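Local coordinates for protein glutaredoxin-2 (Vaccinia virus, PDB 2G2Q) that transfers disulfide bonds as a thioredoxin-fold oxidoreductase, passing them to viral membrane proteins in a pathway needed for virion morphogenesis and replication, at residues E17-S20 / D21-E25; S100-L104 / E105-S109. One frame throughout, in Å; residues are numbered along the deposited sequence.

Contact 1 (E17-S20 / D21-E25); sequences ENVS and DAVEE
Val19 and Val23 lie one helical turn apart, with their side chains side by side and pointing the same way. Both belong to helix 14-24, so the contact is local, between residues four apart. CB of Val23 sits 3.6 Å from O of Val19, beside the carbonyl that its own backbone nitrogen uses. From CB the side chain forks. CG1 takes the position anti to the backbone nitrogen (chi1 -179°). This puts CG2 beside that nitrogen, on the side facing the preceding turn. There CG2 comes 3.1 Å from O of Val19, a tight approach. The same methyl meets CG1 of Val19 at 4.2 Å. Both valines are buried, so this apolar pair forms part of the inward face of the helix.

The backbone joins the same two residues. N of Val23 donates to O of Val19 at 2.9 Å. Matching i to i+4 bonds run from Asp21 to Glu17, from Ala22 to Asn18, and from Glu24 to Ser20. The last is more bent, with 133° at the hydrogen.

Asp21 is exposed. Its OD1 lies 3.0 Å from O of Glu17. Both are acceptors, so the approach is not a hydrogen bond and is probably unfavourable. Ser20 is only partly exposed. Its OG is hydrogen-bonded to the carbonyl of Cys16 within the helix and to NE2 of His34, which links the helix to strand 30-36.

Helix 14-24 is the crossover of the beta-alpha-beta unit formed with strands 3-9 and 30-36. Val23 packs on Leu5 and Ile7 of strand 3-9 and on Leu107 of helix 104-113, while Val19 reaches Val71 and Ile73 of strand 71-77.

Contact 2 (S100-L104 / E105-S109); sequences SLVNL and EILKS
Asn103 and Ile106 meet at the start of helix 104-113, where Asn103 is the N-cap. This helix belongs to the thioredoxin fold. In Asn103, chi1 (-178°) places the amide beside the carbonyl carbon, and the rotation of the amide then turns OD1 to N of Ile106. That nitrogen is shared weakly between OD1, at 3.3 Å, and O of Asn103. The cap thus adds an acceptor for an amide that lacks a carbonyl one full turn earlier in the helix. The Asn103 amide also crosses the Ile106 side chain, with ND2 3.8 Å from CD1. O of Asn103 takes the regular bond from N of Leu107 at 3.0 Å.

The residues flanking this turn add a hydrophobic staple. CG1 of Val102, just before the cap, touches CD2 of Leu107 at 3.9 Å.

Leu104 has the most surface buried here, largely because it is joined to Glu105; its side chain packs on Glu25, outside this contact. Glu105 bends at chi2 (-68°), so its carboxylate folds back and OE1 stands 4.1 Å from C of Leu104. A negative charge this close to the helix start would probably suit the helix dipole. Leu104 reaches the next turn through O: CB of Lys108 lies 3.4 Å away, and N of Lys108 donates to it at 2.7 Å, with 170° at the hydrogen.

Overall arrangement
Contacts 1 and 2 are neighbours in the fold, with centres about 10 Å apart. Helix 14-24 and the segment 100-109 pack directly on each other. CG2 of Val23 meets CD2 of Leu107 at 3.7 Å, so the apolar pair of contact 1 runs on into the staple of contact 2. CB of Ala22 touches CG1 of Val102 at 3.8 Å. Through these two contacts, contact 2 packs against the helix that carries Cys16. At the edge, OE2 of Glu25 lies 3.4 Å from CD1 of Leu104. Contact 1 begins one residue after Cys16, which forms the redox-active disulfide with Cys13; that bond is not formed in this structure.

Contact 1 (E17-S20 / D21-E25)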
# COMPACT_ATOMS: atom_id res chain seq x y z
N GLU A 17 -8.55 -1.48 -2.14
CA GLU A 17 -9.74 -0.64 -2.28
C GLU A 17 -10.13 0.12 -1.01
O GLU A 17 -10.40 1.32 -1.08
CB GLU A 17 -10.92 -1.46 -2.77
CG GLU A 17 -10.92 -1.67 -4.28
CD GLU A 17 -11.84 -2.79 -4.73
OE1 GLU A 17 -12.58 -3.36 -3.90
OE2 GLU A 17 -11.83 -3.09 -5.95
N ASN A 18 -10.15 -0.56 0.14
CA ASN A 18 -10.43 0.14 1.40
C ASN A 18 -9.36 1.15 1.79
O ASN A 18 -9.66 2.22 2.31
CB ASN A 18 -10.72 -0.84 2.55
CG ASN A 18 -12.04 -1.54 2.37
OD1 ASN A 18 -12.13 -2.77 2.44
ND2 ASN A 18 -13.09 -0.77 2.09
N VAL A 19 -8.12 0.83 1.51
CA VAL A 19 -7.04 1.77 1.73
C VAL A 19 -7.16 3.00 0.82
O VAL A 19 -7.15 4.12 1.32
CB VAL A 19 -5.67 1.10 1.63
CG1 VAL A 19 -4.56 2.14 1.69
CG2 VAL A 19 -5.53 0.08 2.77
N SER A 20 -7.33 2.80 -0.49
CA SER A 20 -7.58 3.92 -1.41
C SER A 20 -8.75 4.78 -0.98
O SER A 20 -8.68 6.01 -1.06
CB SER A 20 -7.84 3.43 -2.83
OG SER A 20 -6.68 2.79 -3.34
N ASP A 21 -9.83 4.14 -0.54
CA ASP A 21 -11.01 4.84 -0.05
C ASP A 21 -10.68 5.80 1.08
O ASP A 21 -11.08 6.96 1.03
CB ASP A 21 -12.08 3.86 0.40
CG ASP A 21 -12.96 3.43 -0.74
OD1 ASP A 21 -12.47 3.35 -1.89
OD2 ASP A 21 -14.16 3.18 -0.49
N ALA A 22 -9.95 5.30 2.07
CA ALA A 22 -9.51 6.09 3.21
C ALA A 22 -8.63 7.23 2.73
O ALA A 22 -8.77 8.38 3.17
CB ALA A 22 -8.75 5.22 4.20
N VAL A 23 -7.72 6.91 1.82
CA VAL A 23 -6.78 7.90 1.30
C VAL A 23 -7.49 9.00 0.48
O VAL A 23 -7.01 10.13 0.39
CB VAL A 23 -5.62 7.24 0.54
CG1 VAL A 23 -4.66 8.28 0.03
CG2 VAL A 23 -4.88 6.28 1.47
N GLU A 24 -8.66 8.67 -0.08
CA GLU A 24 -9.47 9.64 -0.83
C GLU A 24 -9.97 10.79 0.04
O GLU A 24 -10.19 11.90 -0.46
CB GLU A 24 -10.65 8.97 -1.53
CG GLU A 24 -10.30 8.26 -2.83
CD GLU A 24 -9.93 9.22 -3.96
OE1 GLU A 24 -10.74 10.13 -4.26
OE2 GLU A 24 -8.83 9.06 -4.55
N GLU A 25 -10.15 10.53 1.33
CA GLU A 25 -10.62 11.57 2.25
C GLU A 25 -9.55 12.65 2.46
O GLU A 25 -9.83 13.70 3.03
CB GLU A 25 -11.08 10.94 3.55
CG GLU A 25 -12.38 10.16 3.37
CD GLU A 25 -12.69 9.19 4.50
OE1 GLU A 25 -13.87 9.10 4.91
OE2 GLU A 25 -11.76 8.50 4.96

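Contact 2 (S100-L104 / E105-S109)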
# COMPACT_ATOMS: atom_id res chain seq x y z
N SER A 100 -13.07 -0.27 9.35
CA SER A 100 -12.16 -0.60 10.47
C SER A 100 -10.83 -1.28 10.11
O SER A 100 -9.96 -1.42 10.96
CB SER A 100 -12.90 -1.48 11.47
OG SER A 100 -14.07 -0.84 11.93
N LEU A 101 -10.73 -1.74 8.87
CA LEU A 101 -9.48 -2.20 8.30
C LEU A 101 -8.43 -1.08 8.33
O LEU A 101 -7.24 -1.32 8.57
CB LEU A 101 -9.76 -2.62 6.86
CG LEU A 101 -8.77 -3.44 6.03
CD1 LEU A 101 -7.56 -2.61 5.55
CD2 LEU A 101 -8.33 -4.68 6.79
N VAL A 102 -8.90 0.15 8.06
CA VAL A 102 -8.06 1.33 8.06
C VAL A 102 -8.52 2.31 9.13
O VAL A 102 -9.72 2.58 9.29
CB VAL A 102 -8.04 2.07 6.68
CG1 VAL A 102 -6.83 2.98 6.59
CG2 VAL A 102 -8.05 1.10 5.51
N ASN A 103 -7.56 2.84 9.87
CA ASN A 103 -7.80 3.90 10.81
C ASN A 103 -7.20 5.18 10.21
O ASN A 103 -5.98 5.32 10.13
CB ASN A 103 -7.16 3.55 12.14
CG ASN A 103 -7.40 4.60 13.19
OD1 ASN A 103 -7.30 5.79 12.92
ND2 ASN A 103 -7.71 4.15 14.40
N LEU A 104 -8.08 6.07 9.76
CA LEU A 104 -7.69 7.23 8.98
C LEU A 104 -6.75 8.15 9.77
O LEU A 104 -5.73 8.62 9.25
CB LEU A 104 -8.95 8.01 8.59
CG LEU A 104 -9.07 8.82 7.29
CD1 LEU A 104 -10.05 9.97 7.54
CD2 LEU A 104 -7.74 9.32 6.74
N GLU A 105 -7.08 8.37 11.03
CA GLU A 105 -6.32 9.32 11.84
C GLU A 105 -4.86 8.88 12.02
O GLU A 105 -3.96 9.73 12.05
CB GLU A 105 -7.02 9.58 13.18
CG GLU A 105 -8.50 10.04 13.04
CD GLU A 105 -8.67 11.44 12.42
OE1 GLU A 105 -8.06 11.73 11.35
OE2 GLU A 105 -9.43 12.25 12.99
N ILE A 106 -4.62 7.58 12.12
CA ILE A 106 -3.25 7.07 12.22
C ILE A 106 -2.58 7.11 10.84
O ILE A 106 -1.39 7.45 10.73
CB ILE A 106 -3.18 5.64 12.83
CG1 ILE A 106 -3.73 5.65 14.26
CG2 ILE A 106 -1.75 5.10 12.82
CD1 ILE A 106 -3.97 4.25 14.85
N LEU A 107 -3.35 6.80 9.81
CA LEU A 107 -2.83 6.84 8.45
C LEU A 107 -2.44 8.27 8.07
O LEU A 107 -1.37 8.49 7.51
CB LEU A 107 -3.84 6.24 7.46
CG LEU A 107 -3.37 6.19 6.00
CD1 LEU A 107 -2.08 5.35 5.82
CD2 LEU A 107 -4.46 5.67 5.10
N LYS A 108 -3.30 9.24 8.39
CA LYS A 108 -2.98 10.64 8.15
C LYS A 108 -1.65 11.03 8.80
O LYS A 108 -0.76 11.58 8.13
CB LYS A 108 -4.11 11.57 8.61
CG LYS A 108 -3.90 13.01 8.11
CD LYS A 108 -5.00 14.00 8.53
CE LYS A 108 -4.80 15.34 7.77
NZ LYS A 108 -5.93 16.32 7.91
N SER A 109 -1.51 10.74 10.10
CA SER A 109 -0.27 11.00 10.84
C SER A 109 0.94 10.39 10.15
O SER A 109 1.95 11.08 9.96
CB SER A 109 -0.33 10.43 12.27
OG SER A 109 -1.44 10.91 12.99